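PDB 2XPP: IWS1 from Encephalitozoon cuniculi, which probably acts as a nuclear transcription factor in RNA polymerase II regulation, perhaps both during and after recruitment of the TATA-binding protein. Local coordinates for residues Val6-Arg11 and Ser56-Glu60; Val110-Ser114 and Ala127-Val131. All blocks are in the same frame, centred on the assembly; numbering follows the deposited sequence.

Overall arrangement
From the N terminus the chain runs through the long helix 5-30, turns into helix 36-48 and comes back with the short helix 54-59, which, with E60 just beyond it, packs on the first turns of helix 5-30. Contact 1 (6-11 with 56-60) thereby closes a largely helical loop of 44 residues. The chain then passes through helices 62-70, 81-92 and 98-104 before contact 2 (110-114 with 127-131) closes a much shorter loop, joining helix 106-115 to the last helix, 121-138. The two loops follow one another in series, neither crossing nor nesting. Their centres are about 25 Å apart, on opposite sides of the chain's centre, in an all-helical fold.

Contact 1. Residues Val6-Arg11 and Ser56-Glu60; sequences VLEISR and SLLDE
V6 opens the contact by laying both methyls against the hydroxyl of S56, with CG2 3.2 Å from S56 OG; its side chain also touches L53. The L7 and E60 side chains cross at about a right angle, with L7 CD2 3.6 Å from E60 CG, while L7 CB lies over one face of the R11 guanidinium. S10, buried, points its CB toward helix 54-59. With OG beside its own backbone N (chi1 -62°), it hydrogen-bonds back to V6 O at 3.0 Å. This carbonyl thus takes two donors, S10 N and S10 OG, from opposite faces of its plane. The same small side chain admits S56 CB to 3.2 Å from S10 OG and rests its CB 3.7 Å from L57 CD2. R11, extended from CG to NE, completes the contact with a side-on, two-nitrogen salt bridge. R11 NE donates almost straight to E60 OE1 (2.7 Å, 171°), and R11 NH2 reaches E60 OE2 at 3.1 Å along a more bent path. The guanidinium and carboxylate planes stand 73° apart, both oxygens being approached from above the carboxylate plane. E60, just past the end of helix 54-59, also accepts from K14 through its backbone O. Two closely packed serines and a spanning R11-E60 salt bridge make this a helix-helix contact of an all-helical fold.

Contact 2. Residues Val110-Ser114 and Ala127-Val131; sequences VYFYS and AKALV
V110 and A127 meet where two consecutive helices of the TFIIS N-terminal-like helical bundle cross steeply, their local axes 8.2 Å apart and 132° between their N-to-C directions. V110 CG1, set anti to its own N (chi1 174°), reaches across to A127, L130 and V131. The V110 and L130 side chains cross at about a right angle, with V110 CG1 3.9 Å from L130 CD2, and L91 of helix 81-92 covers both. The A127 methyl meets the backbone of helix 106-115 directly, with CB 3.5 Å from S114 N and close to V110 O, and also touches Y113 CB. The Y113 ring leads away from this methyl, and its hydroxyl hydrogen-bonds to L70 O. On the flank of Y111, V131 divides its two branches: CG2 lies 4.0 Å from Y111 CA, whereas CG1 approaches the edge of the tyrosine ring near its plane. S114 links this apolar seam to a polar, water-bridged side. Its CB packs 3.6 Å from K128 CG; the extended part of the K128 chain brings CE beside S114 O, and the bend at chi4 (-78°) directs NZ to a water. The serine hydroxyl is turned back to donate to Y111 O at 2.7 Å. That same S114 OG accepts from the water, 2.8 Å away, which in turn receives a hydrogen bond from K128 NZ at 2.7 Å.

Contact 1. Residues Val6-Arg11 and Ser56-Glu60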
ATOM      1  N   VAL A   6      21.830   2.448  -6.992  1.00 28.71           N
ATOM      2  CA  VAL A   6      20.544   1.809  -6.693  1.00 26.50           C
ATOM      3  C   VAL A   6      19.744   2.616  -5.645  1.00 24.86           C
ATOM      4  O   VAL A   6      18.531   2.769  -5.762  1.00 22.84           O
ATOM      5  CB  VAL A   6      20.648   0.308  -6.367  1.00 26.83           C
ATOM      6  CG1 VAL A   6      21.394   0.059  -5.065  1.00 30.50           C
ATOM      7  CG2 VAL A   6      19.302  -0.304  -6.346  1.00 27.22           C
ATOM      8  N   LEU A   7      20.437   3.203  -4.667  1.00 24.66           N
ATOM      9  CA  LEU A   7      19.733   4.109  -3.742  1.00 24.09           C
ATOM     10  C   LEU A   7      19.214   5.396  -4.406  1.00 22.77           C
ATOM     11  O   LEU A   7      18.085   5.828  -4.105  1.00 22.18           O
ATOM     12  CB  LEU A   7      20.577   4.397  -2.472  1.00 24.78           C
ATOM     13  CG  LEU A   7      20.567   3.187  -1.494  1.00 26.04           C
ATOM     14  CD1 LEU A   7      21.599   3.360  -0.435  1.00 28.60           C
ATOM     15  CD2 LEU A   7      19.185   2.824  -0.849  1.00 24.75           C
ATOM     16  N   GLU A   8      19.973   5.971  -5.334  1.00 23.94           N
ATOM     17  CA  GLU A   8      19.545   7.181  -6.025  1.00 25.55           C
ATOM     18  C   GLU A   8      18.300   6.878  -6.835  1.00 23.75           C
ATOM     19  O   GLU A   8      17.346   7.673  -6.872  1.00 23.16           O
ATOM     20  CB  GLU A   8      20.655   7.714  -6.914  1.00 28.65           C
ATOM     21  CG  GLU A   8      21.795   8.338  -6.128  1.00 34.22           C
ATOM     22  CD  GLU A   8      23.110   8.502  -6.923  1.00 44.78           C
ATOM     23  OE1 GLU A   8      23.131   8.335  -8.172  1.00 48.29           O
ATOM     24  OE2 GLU A   8      24.138   8.820  -6.287  1.00 48.00           O
ATOM     25  N   ILE A   9      18.307   5.725  -7.503  1.00 22.81           N
ATOM     26  CA  ILE A   9      17.123   5.334  -8.284  1.00 21.82           C
ATOM     27  C   ILE A   9      15.899   5.166  -7.384  1.00 20.29           C
ATOM     28  O   ILE A   9      14.821   5.655  -7.683  1.00 19.62           O
ATOM     29  CB  ILE A   9      17.384   4.072  -9.176  1.00 22.03           C
ATOM     30  CG1 ILE A   9      18.354   4.431 -10.290  1.00 25.59           C
ATOM     31  CG2 ILE A   9      16.028   3.593  -9.782  1.00 21.48           C
ATOM     32  CD1 ILE A   9      19.138   3.284 -10.853  1.00 29.75           C
ATOM     33  N   SER A  10      16.079   4.496  -6.255  1.00 19.63           N
ATOM     34  CA  SER A  10      14.952   4.209  -5.391  1.00 19.49           C
ATOM     35  C   SER A  10      14.433   5.498  -4.771  1.00 19.09           C
ATOM     36  O   SER A  10      13.211   5.708  -4.705  1.00 18.74           O
ATOM     37  CB  SER A  10      15.346   3.199  -4.312  1.00 20.30           C
ATOM     38  OG  SER A  10      15.727   1.963  -4.899  1.00 22.68           O
ATOM     39  N   ARG A  11      15.339   6.378  -4.343  1.00 18.76           N
ATOM     40  CA  ARG A  11      14.924   7.671  -3.768  1.00 20.10           C
ATOM     41  C   ARG A  11      14.185   8.539  -4.788  1.00 20.43           C
ATOM     42  O   ARG A  11      13.193   9.179  -4.442  1.00 19.94           O
ATOM     43  CB  ARG A  11      16.119   8.412  -3.177  1.00 21.77           C
ATOM     44  CG  ARG A  11      16.604   7.728  -1.906  1.00 21.36           C
ATOM     45  CD  ARG A  11      17.901   8.283  -1.295  1.00 24.11           C
ATOM     46  NE  ARG A  11      18.254   7.427  -0.145  1.00 25.94           N
ATOM     47  CZ  ARG A  11      19.467   7.255   0.371  1.00 28.44           C
ATOM     48  NH1 ARG A  11      20.527   7.861  -0.167  1.00 29.96           N
ATOM     49  NH2 ARG A  11      19.638   6.432   1.419  1.00 28.25           N
ATOM     50  N   SER A  56      16.314  -2.166  -2.126  1.00 20.13           N
ATOM     51  CA  SER A  56      16.566  -0.737  -1.942  1.00 20.86           C
ATOM     52  C   SER A  56      15.262   0.009  -1.767  1.00 18.89           C
ATOM     53  O   SER A  56      15.145   0.874  -0.897  1.00 19.26           O
ATOM     54  CB  SER A  56      17.299  -0.133  -3.133  1.00 21.11           C
ATOM     55  OG  SER A  56      18.600  -0.645  -3.229  1.00 27.11           O
ATOM     56  N   LEU A  57      14.251  -0.329  -2.582  1.00 16.92           N
ATOM     57  CA  LEU A  57      12.946   0.290  -2.458  1.00 16.06           C
ATOM     58  C   LEU A  57      12.342   0.040  -1.055  1.00 15.32           C
ATOM     59  O   LEU A  57      11.826   0.975  -0.418  1.00 15.37           O
ATOM     60  CB  LEU A  57      12.011  -0.190  -3.584  1.00 14.99           C
ATOM     61  CG  LEU A  57      12.313   0.338  -4.978  1.00 15.10           C
ATOM     62  CD1 LEU A  57      11.502  -0.478  -5.964  1.00 17.63           C
ATOM     63  CD2 LEU A  57      11.969   1.822  -5.103  1.00 16.47           C
ATOM     64  N   LEU A  58      12.437  -1.190  -0.563  1.00 17.00           N
ATOM     65  CA  LEU A  58      11.846  -1.527   0.732  1.00 16.38           C
ATOM     66  C   LEU A  58      12.619  -0.787   1.829  1.00 17.35           C
ATOM     67  O   LEU A  58      12.007  -0.217   2.743  1.00 17.78           O
ATOM     68  CB  LEU A  58      11.889  -3.034   0.971  1.00 16.49           C
ATOM     69  CG  LEU A  58      10.928  -3.845   0.103  1.00 13.85           C
ATOM     70  CD1 LEU A  58      11.187  -5.340   0.272  1.00 18.09           C
ATOM     71  CD2 LEU A  58       9.432  -3.462   0.479  1.00 15.85           C
ATOM     72  N   ASP A  59      13.953  -0.772   1.703  1.00 19.78           N
ATOM     73  CA  ASP A  59      14.844  -0.092   2.663  1.00 20.73           C
ATOM     74  C   ASP A  59      14.580   1.418   2.715  1.00 20.75           C
ATOM     75  O   ASP A  59      14.733   2.050   3.784  1.00 20.85           O
ATOM     76  CB  ASP A  59      16.325  -0.323   2.329  1.00 22.12           C
ATOM     77  CG  ASP A  59      16.814  -1.705   2.707  1.00 26.01           C
ATOM     78  OD1 ASP A  59      16.066  -2.458   3.362  1.00 26.56           O
ATOM     79  OD2 ASP A  59      17.983  -2.037   2.374  1.00 28.26           O
ATOM     80  N   GLU A  60      14.209   1.994   1.573  1.00 19.60           N
ATOM     81  CA  GLU A  60      13.919   3.406   1.489  1.00 19.62           C
ATOM     82  C   GLU A  60      12.470   3.751   1.817  1.00 17.92           C
ATOM     83  O   GLU A  60      12.060   4.902   1.642  1.00 18.08           O
ATOM     84  CB  GLU A  60      14.337   4.001   0.140  1.00 19.57           C
ATOM     85  CG  GLU A  60      15.882   4.089  -0.040  1.00 24.95           C
ATOM     86  CD  GLU A  60      16.612   4.861   1.088  1.00 26.27           C
ATOM     87  OE1 GLU A  60      16.348   6.072   1.277  1.00 26.89           O
ATOM     88  OE2 GLU A  60      17.459   4.263   1.792  1.00 28.39           O
TER

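Contact 2. Residues Val110-Ser114 and Ala127-Val131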
ATOM      1  N   VAL A 110      -4.346  -2.466   3.401  1.00 12.36           N
ATOM      2  CA  VAL A 110      -4.672  -3.739   2.745  1.00 12.98           C
ATOM      3  C   VAL A 110      -5.753  -4.487   3.531  1.00 13.78           C
ATOM      4  O   VAL A 110      -6.661  -5.069   2.919  1.00 15.20           O
ATOM      5  CB  VAL A 110      -3.413  -4.599   2.527  1.00 12.24           C
ATOM      6  CG1 VAL A 110      -3.803  -6.011   1.969  1.00 14.29           C
ATOM      7  CG2 VAL A 110      -2.415  -3.833   1.573  1.00 13.17           C
ATOM      8  N   TYR A 111      -5.661  -4.435   4.875  1.00 15.03           N
ATOM      9  CA  TYR A 111      -6.673  -5.027   5.711  1.00 16.62           C
ATOM     10  C   TYR A 111      -8.038  -4.397   5.387  1.00 17.48           C
ATOM     11  O   TYR A 111      -9.054  -5.115   5.242  1.00 18.08           O
ATOM     12  CB  TYR A 111      -6.315  -4.962   7.204  1.00 16.79           C
ATOM     13  CG  TYR A 111      -7.368  -5.692   8.002  1.00 20.92           C
ATOM     14  CD1 TYR A 111      -7.360  -7.092   8.086  1.00 27.46           C
ATOM     15  CD2 TYR A 111      -8.441  -4.988   8.564  1.00 24.30           C
ATOM     16  CE1 TYR A 111      -8.357  -7.773   8.771  1.00 29.47           C
ATOM     17  CE2 TYR A 111      -9.452  -5.659   9.246  1.00 26.97           C
ATOM     18  CZ  TYR A 111      -9.391  -7.047   9.355  1.00 31.18           C
ATOM     19  OH  TYR A 111     -10.384  -7.712  10.053  1.00 35.90           O
ATOM     20  N   PHE A 112      -8.062  -3.058   5.243  1.00 15.26           N
ATOM     21  CA  PHE A 112      -9.319  -2.420   4.921  1.00 16.71           C
ATOM     22  C   PHE A 112      -9.882  -2.914   3.573  1.00 16.08           C
ATOM     23  O   PHE A 112     -11.089  -3.172   3.445  1.00 17.42           O
ATOM     24  CB  PHE A 112      -9.186  -0.891   4.930  1.00 15.56           C
ATOM     25  CG  PHE A 112     -10.459  -0.209   4.496  1.00 17.42           C
ATOM     26  CD1 PHE A 112     -11.626  -0.293   5.284  1.00 19.58           C
ATOM     27  CD2 PHE A 112     -10.494   0.440   3.292  1.00 17.05           C
ATOM     28  CE1 PHE A 112     -12.837   0.326   4.847  1.00 19.49           C
ATOM     29  CE2 PHE A 112     -11.679   1.044   2.842  1.00 15.83           C
ATOM     30  CZ  PHE A 112     -12.833   0.976   3.605  1.00 18.92           C
ATOM     31  N   TYR A 113      -9.011  -3.089   2.583  1.00 15.92           N
ATOM     32  CA  TYR A 113      -9.460  -3.560   1.288  1.00 15.44           C
ATOM     33  C   TYR A 113     -10.120  -4.919   1.444  1.00 17.29           C
ATOM     34  O   TYR A 113     -11.106  -5.194   0.743  1.00 17.73           O
ATOM     35  CB  TYR A 113      -8.306  -3.666   0.309  1.00 14.91           C
ATOM     36  CG  TYR A 113      -7.939  -2.359  -0.387  1.00 13.54           C
ATOM     37  CD1 TYR A 113      -7.567  -2.375  -1.741  1.00 14.43           C
ATOM     38  CD2 TYR A 113      -7.938  -1.118   0.290  1.00 14.68           C
ATOM     39  CE1 TYR A 113      -7.202  -1.178  -2.420  1.00 15.45           C
ATOM     40  CE2 TYR A 113      -7.589   0.088  -0.400  1.00 14.55           C
ATOM     41  CZ  TYR A 113      -7.239   0.027  -1.745  1.00 15.62           C
ATOM     42  OH  TYR A 113      -6.883   1.153  -2.454  1.00 12.75           O
ATOM     43  N   SER A 114      -9.578  -5.753   2.335  1.00 17.67           N
ATOM     44  CA  SER A 114     -10.075  -7.126   2.514  1.00 20.38           C
ATOM     45  C   SER A 114     -11.467  -7.167   3.148  1.00 23.71           C
ATOM     46  O   SER A 114     -12.154  -8.195   3.061  1.00 24.69           O
ATOM     47  CB  SER A 114      -9.086  -7.994   3.311  1.00 20.50           C
ATOM     48  OG  SER A 114      -9.063  -7.727   4.730  1.00 21.39           O
ATOM     49  N   ALA A 127      -6.767  -8.798  -1.631  1.00 14.82           N
ATOM     50  CA  ALA A 127      -6.316  -8.225  -0.368  1.00 14.51           C
ATOM     51  C   ALA A 127      -6.300  -9.305   0.741  1.00 14.30           C
ATOM     52  O   ALA A 127      -5.412  -9.321   1.582  1.00 15.26           O
ATOM     53  CB  ALA A 127      -7.265  -7.071   0.047  1.00 13.87           C
ATOM     54  N   LYS A 128      -7.332 -10.121   0.776  1.00 15.93           N
ATOM     55  CA  LYS A 128      -7.428 -11.191   1.795  1.00 17.62           C
ATOM     56  C   LYS A 128      -6.218 -12.098   1.693  1.00 17.83           C
ATOM     57  O   LYS A 128      -5.614 -12.488   2.702  1.00 15.72           O
ATOM     58  CB  LYS A 128      -8.709 -11.986   1.637  1.00 20.98           C
ATOM     59  CG  LYS A 128      -9.884 -11.318   2.291  1.00 26.48           C
ATOM     60  CD  LYS A 128     -11.113 -12.205   2.328  1.00 34.38           C
ATOM     61  CE  LYS A 128     -12.285 -11.432   2.938  1.00 39.15           C
ATOM     62  NZ  LYS A 128     -12.183 -11.354   4.454  1.00 39.65           N
ATOM     63  N   ALA A 129      -5.858 -12.470   0.455  1.00 16.17           N
ATOM     64  CA  ALA A 129      -4.726 -13.367   0.277  1.00 17.74           C
ATOM     65  C   ALA A 129      -3.398 -12.711   0.735  1.00 15.75           C
ATOM     66  O   ALA A 129      -2.503 -13.364   1.335  1.00 16.97           O
ATOM     67  CB  ALA A 129      -4.659 -13.785  -1.202  1.00 16.31           C
ATOM     68  N   LEU A 130      -3.272 -11.416   0.473  1.00 16.03           N
ATOM     69  CA  LEU A 130      -2.100 -10.685   0.873  1.00 15.26           C
ATOM     70  C   LEU A 130      -2.050 -10.588   2.422  1.00 14.73           C
ATOM     71  O   LEU A 130      -0.980 -10.770   3.037  1.00 14.40           O
ATOM     72  CB  LEU A 130      -2.162  -9.299   0.230  1.00 15.95           C
ATOM     73  CG  LEU A 130      -0.915  -8.480   0.165  1.00 19.10           C
ATOM     74  CD1 LEU A 130       0.268  -9.273  -0.462  1.00 17.03           C
ATOM     75  CD2 LEU A 130      -1.225  -7.226  -0.710  1.00 17.78           C
ATOM     76  N   VAL A 131      -3.201 -10.333   3.061  1.00 13.60           N
ATOM     77  CA  VAL A 131      -3.255 -10.326   4.542  1.00 14.26           C
ATOM     78  C   VAL A 131      -2.849 -11.700   5.047  1.00 14.48           C
ATOM     79  O   VAL A 131      -2.079 -11.833   6.004  1.00 15.65           O
ATOM     80  CB  VAL A 131      -4.673  -9.950   5.099  1.00 13.19           C
ATOM     81  CG1 VAL A 131      -4.805 -10.169   6.633  1.00 16.55           C
ATOM     82  CG2 VAL A 131      -5.017  -8.530   4.775  1.00 13.56           C
TER
HETATM   83  O   HOH W   1     -10.169 -10.068   5.792  1.00 31.13           O